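Local coordinates for protein ferredoxin (Trichomonas vaginalis, PDB 1L5P) that carries electrons through a [2Fe-2S] cluster and links pyruvate:ferredoxin oxidoreductase to hydrogenase in the hydrogenosome, at residues Leu22-Val25 and Leu26-Gly30; Asp36-Gln39 and Gly40-Ala43; Cys49-Ser53 and Gly54-Ala58; Asp61-Lys64 and Glu65-Asp69; Asn73-Ala77 and Cys78-Leu82. All blocks are in the same frame, centred on the assembly; numbering follows the deposited sequence.

Contact 1. Residues Leu22-Val25 and Leu26-Gly30; sequences LFTV and LTEAG
Leu-22 and Leu-26 meet one helical turn apart in helix 22-27. Leu-22 CG lies 3.8 Å from Leu-26 CD1, and the two side chains meet at a slant. The backbone bond of the same pair, Leu-26 N to Leu-22 O, is short, 2.6 Å. The outer ends of this pair pack on Ile-3 and Ala-5 of strand 2-7.

Phe-23 O is gripped twice by Thr-27. The Thr-27 N donates at 2.7 Å and the hydroxyl OG1 at 2.5 Å, from opposite faces of the carbonyl plane. Thr-27 OG1 reaches back to this oxygen because it sits between backbone N and carbonyl carbon (chi1 54°). The same rotation lays methyl CG2 over one face of the Phe-23 ring, 3.7 Å from its centroid, a CH-pi contact shifted toward the rim. The ring also touches Cys-47 and Cys-78.

Thr-24 O takes Glu-28 N at 2.9 Å. The two side chains run alongside each other, and Thr-24 CG2 is 3.3 Å from Glu-28 OE1. Thr-24 OG1 is hydrogen-bonded to Thr-21 OG1.

Val-25 O has Ala-29 CB at 3.4 Å. The helix then stops at Gly-30, where positive phi and two bonds back into the last turn make a Schellman motif. This helix packs on the sheet of the ferredoxin beta-grasp fold, and through Phe-23 it lines the [2Fe-2S] pocket.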
# COMPACT_ATOMS: atom_id res chain seq x y z
N LEU A 22 -0.29 -4.87 -1.22
CA LEU A 22 -0.72 -3.67 -1.90
C LEU A 22 0.34 -3.29 -2.92
O LEU A 22 0.03 -2.75 -3.99
CB LEU A 22 -0.89 -2.55 -0.89
CG LEU A 22 -1.47 -1.27 -1.49
CD1 LEU A 22 -2.89 -1.53 -1.98
CD2 LEU A 22 -1.44 -0.18 -0.45
N PHE A 23 1.60 -3.55 -2.57
CA PHE A 23 2.75 -3.25 -3.41
C PHE A 23 2.63 -4.00 -4.73
O PHE A 23 2.78 -3.42 -5.80
CB PHE A 23 4.06 -3.67 -2.71
CG PHE A 23 5.30 -3.45 -3.53
CD1 PHE A 23 5.88 -2.19 -3.63
CD2 PHE A 23 5.91 -4.52 -4.19
CE1 PHE A 23 7.05 -1.99 -4.38
CE2 PHE A 23 7.07 -4.33 -4.94
CZ PHE A 23 7.64 -3.06 -5.03
N THR A 24 2.37 -5.30 -4.63
CA THR A 24 2.22 -6.12 -5.81
C THR A 24 1.10 -5.57 -6.67
O THR A 24 1.28 -5.34 -7.85
CB THR A 24 1.87 -7.55 -5.42
OG1 THR A 24 2.91 -8.07 -4.58
CG2 THR A 24 1.72 -8.42 -6.66
N VAL A 25 -0.05 -5.37 -6.05
CA VAL A 25 -1.23 -4.84 -6.72
C VAL A 25 -0.95 -3.49 -7.36
O VAL A 25 -1.25 -3.28 -8.53
CB VAL A 25 -2.38 -4.71 -5.71
CG1 VAL A 25 -3.51 -3.87 -6.29
CG2 VAL A 25 -2.87 -6.10 -5.31
N LEU A 26 -0.36 -2.58 -6.59
CA LEU A 26 -0.05 -1.24 -7.08
C LEU A 26 0.99 -1.21 -8.19
O LEU A 26 0.79 -0.58 -9.23
CB LEU A 26 0.43 -0.36 -5.94
CG LEU A 26 -0.62 0.07 -4.91
CD1 LEU A 26 -0.02 1.13 -3.98
CD2 LEU A 26 -1.85 0.62 -5.63
N THR A 27 2.11 -1.90 -7.97
CA THR A 27 3.17 -1.91 -8.96
C THR A 27 2.80 -2.65 -10.24
O THR A 27 3.18 -2.22 -11.33
CB THR A 27 4.48 -2.53 -8.40
OG1 THR A 27 4.20 -3.83 -7.87
CG2 THR A 27 5.07 -1.65 -7.32
N GLU A 28 2.05 -3.74 -10.12
CA GLU A 28 1.65 -4.50 -11.30
C GLU A 28 0.57 -3.78 -12.12
O GLU A 28 0.17 -4.25 -13.18
CB GLU A 28 1.16 -5.89 -10.90
CG GLU A 28 2.22 -6.95 -11.04
CD GLU A 28 1.91 -8.20 -10.23
OE1 GLU A 28 2.86 -8.83 -9.72
OE2 GLU A 28 0.71 -8.56 -10.10
N ALA A 29 0.11 -2.63 -11.62
CA ALA A 29 -0.91 -1.84 -12.31
C ALA A 29 -0.33 -0.51 -12.82
O ALA A 29 -1.05 0.33 -13.34
CB ALA A 29 -2.08 -1.57 -11.38
N GLY A 30 0.97 -0.33 -12.64
CA GLY A 30 1.62 0.88 -13.11
C GLY A 30 1.41 2.11 -12.25
O GLY A 30 1.87 3.20 -12.60

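Contact 2. Residues Asp36-Gln39 and Gly40-Ala43; sequences DTCQ and GNKA. With FES (Fe2/s2 (inorganic) cluster), chain D.
This is the cluster-binding loop of a [2Fe-2S] ferredoxin, and its first cysteine, Cys-38, meets Asn-41 and Ala-43 as the chain wraps round the cluster. The sulfur Cys-38 SG binds the iron FE1 at 2.3 Å. Cys-44, just beyond, binds a cluster iron as well. The sulfur of Cys-38 is folded back over its own main chain (chi1 73°), which turns it to the concave side of the loop.

There Asn-41 CB comes to 3.3 Å from Cys-38 SG. Further round, Ala-43 N points its N-H at the same sulfur, 3.4 Å away and at 157°. The bond is a little uncertain, because the position of the sulfur is less sure. Such N-H...S bonds would be expected to draw off some of the negative charge on the thiolate. Ala-43 CB also packs on Cys-38 CB, at 4.2 Å.

Gln-39, Gly-40 and Lys-42 all have positive phi, and this curls the backbone tightly. Lys-42 CA closes on the cluster sulfide S1 at 3.4 Å, while its side chain passes Cys-78. At the start of the loop, Thr-37 OG1 stands 3.8 Å from sulfide S2. It accepts a bond from Gln-39 N, an ST turn, although the place of that nitrogen is less sure. Thr-37 OG1 is also hydrogen-bonded to Ala-34 O.

With Cys-44 and Cys-47 following, Cys-38 opens the C-X5-C-X2-C loop of adrenodoxin-type [2Fe-2S] ferredoxins.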
# COMPACT_ATOMS: atom_id res chain seq x y z
N ASP A 36 14.44 0.32 -8.18
CA ASP A 36 15.27 0.81 -7.09
C ASP A 36 14.66 0.54 -5.71
O ASP A 36 15.02 1.17 -4.72
CB ASP A 36 15.52 2.31 -7.26
CG ASP A 36 17.00 2.66 -7.32
OD1 ASP A 36 17.60 2.56 -8.43
OD2 ASP A 36 17.57 3.03 -6.27
N THR A 37 13.72 -0.39 -5.66
CA THR A 37 13.07 -0.74 -4.41
C THR A 37 13.50 -2.14 -4.04
O THR A 37 13.99 -2.88 -4.88
CB THR A 37 11.52 -0.73 -4.54
OG1 THR A 37 11.07 -1.99 -5.06
CG2 THR A 37 11.08 0.39 -5.47
N CYS A 38 13.31 -2.51 -2.79
CA CYS A 38 13.68 -3.84 -2.34
C CYS A 38 12.69 -4.88 -2.85
O CYS A 38 12.69 -6.03 -2.40
CB CYS A 38 13.73 -3.87 -0.81
SG CYS A 38 12.13 -3.84 0.01
N GLN A 39 11.83 -4.47 -3.78
CA GLN A 39 10.83 -5.36 -4.35
C GLN A 39 9.86 -5.93 -3.33
O GLN A 39 9.57 -7.13 -3.35
CB GLN A 39 11.49 -6.52 -5.09
CG GLN A 39 12.57 -6.13 -6.06
CD GLN A 39 13.32 -7.34 -6.57
OE1 GLN A 39 12.74 -8.41 -6.77
NE2 GLN A 39 14.63 -7.19 -6.76
N GLY A 40 9.36 -5.08 -2.44
CA GLY A 40 8.41 -5.53 -1.43
C GLY A 40 9.01 -6.36 -0.30
O GLY A 40 8.38 -7.29 0.19
N ASN A 41 10.21 -6.00 0.12
CA ASN A 41 10.91 -6.72 1.17
C ASN A 41 10.94 -5.94 2.50
O ASN A 41 11.61 -6.34 3.45
CB ASN A 41 12.35 -7.02 0.69
CG ASN A 41 13.15 -7.85 1.68
OD1 ASN A 41 14.36 -7.62 1.87
ND2 ASN A 41 12.50 -8.81 2.32
N LYS A 42 10.20 -4.83 2.55
CA LYS A 42 10.14 -3.99 3.74
C LYS A 42 11.54 -3.62 4.25
O LYS A 42 11.82 -3.68 5.45
CB LYS A 42 9.33 -4.70 4.84
CG LYS A 42 8.35 -5.74 4.30
CD LYS A 42 7.46 -6.28 5.41
CE LYS A 42 6.97 -7.70 5.11
NZ LYS A 42 6.13 -8.25 6.21
N ALA A 43 12.42 -3.24 3.34
CA ALA A 43 13.79 -2.87 3.70
C ALA A 43 14.24 -1.55 3.09
O ALA A 43 15.15 -0.93 3.60
CB ALA A 43 14.75 -3.98 3.31
FE1 FES D . 11.05 -1.77 -0.20
FE2 FES D . 8.37 -1.76 0.32
S1 FES D . 10.02 -1.23 1.73
S2 FES D . 9.38 -2.29 -1.63

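Contact 3. Residues Cys49-Ser53 and Gly54-Ala58; sequences CKHVS and GKVAA
A classic beta bulge ends strand 48-53 of the beta-grasp sheet, and beside it His-51 folds over to meet Gly-54 and Val-56 of the following loop. In the bulge Val-52 and Ser-53 both face Val-90 of strand 90-92. The chain then turns at Gly-54, which has positive phi (88°) and no side chain to meet the carbonyl oxygen before it.

The His-51 ring reaches the turn with CG set opposite its backbone N (chi1 172°). Its NE2 is shared between two carbonyl oxygens. It makes a weak bond to Gly-54 O at 2.6 Å, bent to 127°, and another weak one to Ser-53 O at 2.9 Å. Ser-53 O lies at the edge of the ring, in its plane. The two poorly aimed bonds together tie the ring to the backbone of the turn.

Val-56 approaches from the opposite direction and also touches Phe-91, whose ring meets that of His-51. Just before it, Lys-55 O is hydrogen-bonded to Asn-86 ND2. Val-56 CG2 lies over one face of the His-51 ring, 3.6 Å from its centroid and nudged toward the rim, 3.5 Å from both CE1 and NE2.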
# COMPACT_ATOMS: atom_id res chain seq x y z
N CYS A 49 2.66 4.97 0.62
CA CYS A 49 1.34 5.33 0.14
C CYS A 49 0.58 5.83 1.36
O CYS A 49 1.10 5.79 2.47
CB CYS A 49 0.64 4.13 -0.45
SG CYS A 49 0.31 2.86 0.72
N LYS A 50 -0.64 6.31 1.17
CA LYS A 50 -1.41 6.81 2.31
C LYS A 50 -2.73 6.09 2.45
O LYS A 50 -3.52 6.03 1.51
CB LYS A 50 -1.66 8.31 2.18
CG LYS A 50 -0.61 9.17 2.86
CD LYS A 50 0.23 9.92 1.85
CE LYS A 50 -0.58 11.05 1.20
NZ LYS A 50 -0.04 11.46 -0.13
N HIS A 51 -2.97 5.52 3.63
CA HIS A 51 -4.22 4.82 3.90
C HIS A 51 -5.24 5.88 4.32
O HIS A 51 -5.12 6.48 5.39
CB HIS A 51 -4.02 3.80 5.02
CG HIS A 51 -5.29 3.17 5.50
ND1 HIS A 51 -5.44 2.66 6.77
CD2 HIS A 51 -6.47 2.95 4.87
CE1 HIS A 51 -6.65 2.16 6.90
NE2 HIS A 51 -7.30 2.32 5.76
N VAL A 52 -6.24 6.12 3.47
CA VAL A 52 -7.27 7.12 3.76
C VAL A 52 -8.64 6.58 4.15
O VAL A 52 -9.43 7.31 4.74
CB VAL A 52 -7.47 8.10 2.59
CG1 VAL A 52 -6.20 8.92 2.40
CG2 VAL A 52 -7.86 7.34 1.33
N SER A 53 -8.93 5.33 3.82
CA SER A 53 -10.22 4.76 4.19
C SER A 53 -10.16 3.26 4.25
O SER A 53 -9.28 2.64 3.65
CB SER A 53 -11.31 5.15 3.18
OG SER A 53 -11.17 6.49 2.75
N GLY A 54 -11.09 2.68 4.99
CA GLY A 54 -11.14 1.23 5.10
C GLY A 54 -10.31 0.62 6.21
O GLY A 54 -9.48 1.27 6.83
N LYS A 55 -10.55 -0.66 6.45
CA LYS A 55 -9.84 -1.39 7.48
C LYS A 55 -8.51 -1.94 6.99
O LYS A 55 -8.45 -2.66 5.99
CB LYS A 55 -10.69 -2.55 7.99
CG LYS A 55 -11.83 -2.14 8.90
CD LYS A 55 -12.96 -3.16 8.85
CE LYS A 55 -14.32 -2.50 9.09
NZ LYS A 55 -14.28 -1.02 8.90
N VAL A 56 -7.46 -1.60 7.72
CA VAL A 56 -6.13 -2.09 7.41
C VAL A 56 -5.40 -2.29 8.72
O VAL A 56 -5.33 -1.37 9.55
CB VAL A 56 -5.33 -1.12 6.53
CG1 VAL A 56 -3.96 -1.71 6.26
CG2 VAL A 56 -6.06 -0.87 5.22
N ALA A 57 -4.88 -3.50 8.92
CA ALA A 57 -4.17 -3.87 10.13
C ALA A 57 -3.07 -2.87 10.46
O ALA A 57 -2.33 -2.42 9.57
CB ALA A 57 -3.60 -5.27 9.98
N ALA A 58 -2.97 -2.50 11.74
CA ALA A 58 -1.98 -1.55 12.21
C ALA A 58 -0.58 -1.99 11.81
O ALA A 58 -0.29 -3.17 11.69
CB ALA A 58 -2.07 -1.40 13.71

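Contact 4. Residues Asp61-Lys64 and Glu65-Asp69; sequences DDEK and EFLED
Glu-63 OE1 is gripped from outside the helix by Arg-75 NE, in a salt bridge, and by Leu-76 N, in a hydrogen bond, while Leu-67 CD1 lies against it at 3.4 Å. The Glu-63 chain is fully extended from its first torsion on (chi1 180°) and carries the carboxylate inward to these partners. Leu-67 crosses it at a slant, and its CD1 also packs on Glu-63 CG, at 3.6 Å. The buried carboxylate thus has polar partners for its charge and Leu-67 carbon packed beside it.

The backbone tightens toward the end. Glu-65 N makes two weak bonds, to Asp-61 O and Asp-62 O. Phe-66 N then bonds Glu-63 O at 2.8 Å, and Leu-67 N bonds Lys-64 O at 3.1 Å. Both reach back only three residues, as in a 3-10 turn.

The outer side is acidic. Asp-62 OD2 and Glu-65 OE2 stand 4.4 Å apart, and their like charges probably repel. Glu-65 CG sits 3.0 Å from Asp-61 O. Glu-68 CG lies 3.2 Å from Lys-64 O, whereas Lys-64 NZ turns to Ala-59 O.

Helix 61-67 lies against strand 74-76, an edge strand of the main sheet. Leu-67 touches Ala-74 there, and Phe-66 touches Leu-76 near the cluster loop.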
# COMPACT_ATOMS: atom_id res chain seq x y z
N ASP A 61 6.18 -2.88 14.20
CA ASP A 61 7.36 -2.12 14.60
C ASP A 61 8.35 -1.88 13.47
O ASP A 61 8.85 -0.77 13.29
CB ASP A 61 8.09 -2.83 15.75
CG ASP A 61 7.26 -2.93 17.03
OD1 ASP A 61 6.51 -1.98 17.35
OD2 ASP A 61 7.37 -3.96 17.72
N ASP A 62 8.64 -2.93 12.73
CA ASP A 62 9.59 -2.82 11.63
C ASP A 62 9.14 -1.81 10.57
O ASP A 62 9.95 -1.04 10.05
CB ASP A 62 9.81 -4.21 11.01
CG ASP A 62 10.93 -4.99 11.70
OD1 ASP A 62 11.38 -6.02 11.14
OD2 ASP A 62 11.37 -4.58 12.80
N GLU A 63 7.85 -1.81 10.26
CA GLU A 63 7.33 -0.88 9.26
C GLU A 63 7.34 0.54 9.82
O GLU A 63 7.72 1.48 9.13
CB GLU A 63 5.91 -1.26 8.85
CG GLU A 63 5.33 -0.30 7.82
CD GLU A 63 3.84 -0.48 7.62
OE1 GLU A 63 3.20 0.48 7.15
OE2 GLU A 63 3.32 -1.58 7.93
N LYS A 64 6.92 0.66 11.08
CA LYS A 64 6.86 1.95 11.77
C LYS A 64 8.19 2.68 11.74
O LYS A 64 8.24 3.90 11.80
CB LYS A 64 6.43 1.75 13.23
CG LYS A 64 5.03 1.19 13.40
CD LYS A 64 4.33 1.87 14.56
CE LYS A 64 2.83 2.01 14.30
NZ LYS A 64 2.07 0.73 14.46
N GLU A 65 9.27 1.91 11.64
CA GLU A 65 10.61 2.49 11.61
C GLU A 65 10.76 3.37 10.38
O GLU A 65 11.42 4.40 10.42
CB GLU A 65 11.66 1.38 11.55
CG GLU A 65 11.59 0.39 12.70
CD GLU A 65 12.89 0.31 13.46
OE1 GLU A 65 13.63 1.32 13.45
OE2 GLU A 65 13.17 -0.75 14.07
N PHE A 66 10.13 2.95 9.29
CA PHE A 66 10.20 3.69 8.04
C PHE A 66 9.16 4.81 7.92
O PHE A 66 9.23 5.62 7.00
CB PHE A 66 10.03 2.73 6.87
CG PHE A 66 11.21 1.82 6.64
CD1 PHE A 66 12.43 2.32 6.18
CD2 PHE A 66 11.09 0.45 6.85
CE1 PHE A 66 13.50 1.48 5.92
CE2 PHE A 66 12.17 -0.41 6.60
CZ PHE A 66 13.37 0.11 6.13
N LEU A 67 8.22 4.89 8.86
CA LEU A 67 7.18 5.92 8.79
C LEU A 67 7.33 7.06 9.77
O LEU A 67 6.50 7.98 9.80
CB LEU A 67 5.81 5.27 8.97
CG LEU A 67 5.64 3.94 8.23
CD1 LEU A 67 4.54 3.09 8.86
CD2 LEU A 67 5.35 4.24 6.77
N GLU A 68 8.40 7.03 10.57
CA GLU A 68 8.66 8.06 11.57
C GLU A 68 8.70 9.46 11.00
O GLU A 68 8.14 10.40 11.59
CB GLU A 68 9.98 7.76 12.28
CG GLU A 68 10.21 6.28 12.57
CD GLU A 68 11.24 6.05 13.67
OE1 GLU A 68 11.91 7.03 14.07
OE2 GLU A 68 11.37 4.89 14.14
N ASP A 69 9.37 9.61 9.86
CA ASP A 69 9.51 10.91 9.21
C ASP A 69 8.50 11.08 8.08
O ASP A 69 8.67 11.94 7.21
CB ASP A 69 10.93 11.06 8.66
CG ASP A 69 11.26 10.01 7.58
OD1 ASP A 69 12.26 10.20 6.85
OD2 ASP A 69 10.53 9.00 7.47

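Contact 5. Residues Asn73-Ala77 and Cys78-Leu82; sequences NARLA and CAITL. With FES (Fe2/s2 (inorganic) cluster), chain D.
The guanidinium of Arg-75 has Ile-80 over one face. Ile-80 CG1 is 3.6 Å from Arg-75 NH2, and CD1 sits above the plane, displaced toward its rim. The two side chains cross at about a right angle. Ile-80 CD1 also reaches the base of the arginine chain, 3.9 Å from Arg-75 CB. Arg-75 bends at chi2 and chi3 (-74° and -48°), and this folds the flat group back over the isoleucine. Its polar partners hold its rotation: NE is salt-bridged to Glu-63, and NH1 bonds Ala-57 O. Val-56 touches the group as well.

Beyond Leu-76 the strand gives way to a short 3-10 turn. Ala-79 N bonds Leu-76 O at 2.9 Å, and Ile-80 N makes a weak bond to Ala-77 O at 3.3 Å. The turn brings Ala-79 CB onto Leu-76 CB, 3.7 Å apart. Leu-76 CD1 points on toward the cluster and lies 4.0 Å from its sulfide S1.

Cys-78 sits in the turn. Tucked over the backbone (chi1 64°), Cys-78 SG binds the cluster iron FE2 at 2.2 Å. Cys-47 binds a cluster iron beside it. The turn is buried, with Phe-23 of helix 22-27 against Cys-78. Placing the fourth cysteine just after a sheet strand, far along the chain from the other three, is characteristic of [2Fe-2S] ferredoxins.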
# COMPACT_ATOMS: atom_id res chain seq x y z
N ASN A 73 -0.57 9.21 8.17
CA ASN A 73 -1.29 8.12 7.52
C ASN A 73 -0.49 7.35 6.49
O ASN A 73 -1.05 6.61 5.68
CB ASN A 73 -2.57 8.67 6.88
CG ASN A 73 -2.35 9.97 6.12
OD1 ASN A 73 -1.30 10.62 6.23
ND2 ASN A 73 -3.35 10.36 5.34
N ALA A 74 0.82 7.51 6.53
CA ALA A 74 1.70 6.82 5.60
C ALA A 74 1.84 5.36 5.98
O ALA A 74 1.83 5.02 7.16
CB ALA A 74 3.07 7.48 5.60
N ARG A 75 1.97 4.50 4.98
CA ARG A 75 2.15 3.08 5.20
C ARG A 75 3.04 2.55 4.07
O ARG A 75 3.19 3.19 3.03
CB ARG A 75 0.80 2.36 5.17
CG ARG A 75 -0.16 2.74 6.28
CD ARG A 75 0.26 2.15 7.63
NE ARG A 75 0.58 0.73 7.53
CZ ARG A 75 -0.27 -0.24 7.82
NH1 ARG A 75 -1.49 0.05 8.24
NH2 ARG A 75 0.10 -1.51 7.70
N LEU A 76 3.65 1.38 4.29
CA LEU A 76 4.49 0.75 3.28
C LEU A 76 3.56 -0.20 2.54
O LEU A 76 3.01 -1.12 3.13
CB LEU A 76 5.60 -0.07 3.93
CG LEU A 76 6.78 0.64 4.60
CD1 LEU A 76 7.82 -0.41 4.97
CD2 LEU A 76 7.39 1.69 3.68
N ALA A 77 3.38 0.03 1.24
CA ALA A 77 2.50 -0.81 0.46
C ALA A 77 2.85 -2.29 0.56
O ALA A 77 1.96 -3.13 0.61
CB ALA A 77 2.52 -0.37 -1.00
N CYS A 78 4.14 -2.62 0.60
CA CYS A 78 4.51 -4.03 0.68
C CYS A 78 4.34 -4.65 2.08
O CYS A 78 4.43 -5.87 2.25
CB CYS A 78 5.95 -4.24 0.19
SG CYS A 78 7.21 -3.44 1.17
N ALA A 79 4.06 -3.81 3.07
CA ALA A 79 3.86 -4.28 4.44
C ALA A 79 2.39 -4.66 4.64
O ALA A 79 2.03 -5.27 5.65
CB ALA A 79 4.23 -3.19 5.41
N ILE A 80 1.55 -4.31 3.67
CA ILE A 80 0.12 -4.59 3.74
C ILE A 80 -0.26 -5.79 2.89
O ILE A 80 -0.19 -5.74 1.66
CB ILE A 80 -0.68 -3.37 3.29
CG1 ILE A 80 -0.41 -2.21 4.24
CG2 ILE A 80 -2.16 -3.69 3.25
CD1 ILE A 80 -0.83 -0.88 3.72
N THR A 81 -0.65 -6.87 3.55
CA THR A 81 -1.07 -8.10 2.88
C THR A 81 -2.58 -8.03 2.74
O THR A 81 -3.30 -8.07 3.75
CB THR A 81 -0.71 -9.35 3.71
OG1 THR A 81 0.69 -9.31 4.04
CG2 THR A 81 -1.00 -10.62 2.93
N LEU A 82 -3.08 -7.93 1.51
CA LEU A 82 -4.51 -7.82 1.28
C LEU A 82 -5.33 -9.09 1.45
O LEU A 82 -4.92 -10.18 1.02
CB LEU A 82 -4.76 -7.24 -0.11
CG LEU A 82 -4.17 -5.84 -0.29
CD1 LEU A 82 -4.18 -5.49 -1.75
CD2 LEU A 82 -4.96 -4.82 0.51
FE1 FES D . 11.05 -1.77 -0.20
FE2 FES D . 8.37 -1.76 0.32
S1 FES D . 10.02 -1.23 1.73
S2 FES D . 9.38 -2.29 -1.63

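Contact 5 is buried near the centre of the chain, contact 1 is partly buried, and contacts 2, 3 and 4 lie at the surface. Contacts 2 and 5 bind the same cluster through opposite ends of the cysteine set, and Gly-40 CA packs on Cys-78 CB. Contact 1 adds the Phe-23 ring against both. Strands 48-53 and 74-76 are sheet neighbours, so contacts 3 and 5 join there, with Arg-75 N bonded to Cys-49 O. Contact 4 reaches contact 5 by a salt bridge. Contacts 1 and 4 are helical and combine backbone bonds with side-chain packing. Contact 2 uses sulfur and metal, and contact 3 an imidazole.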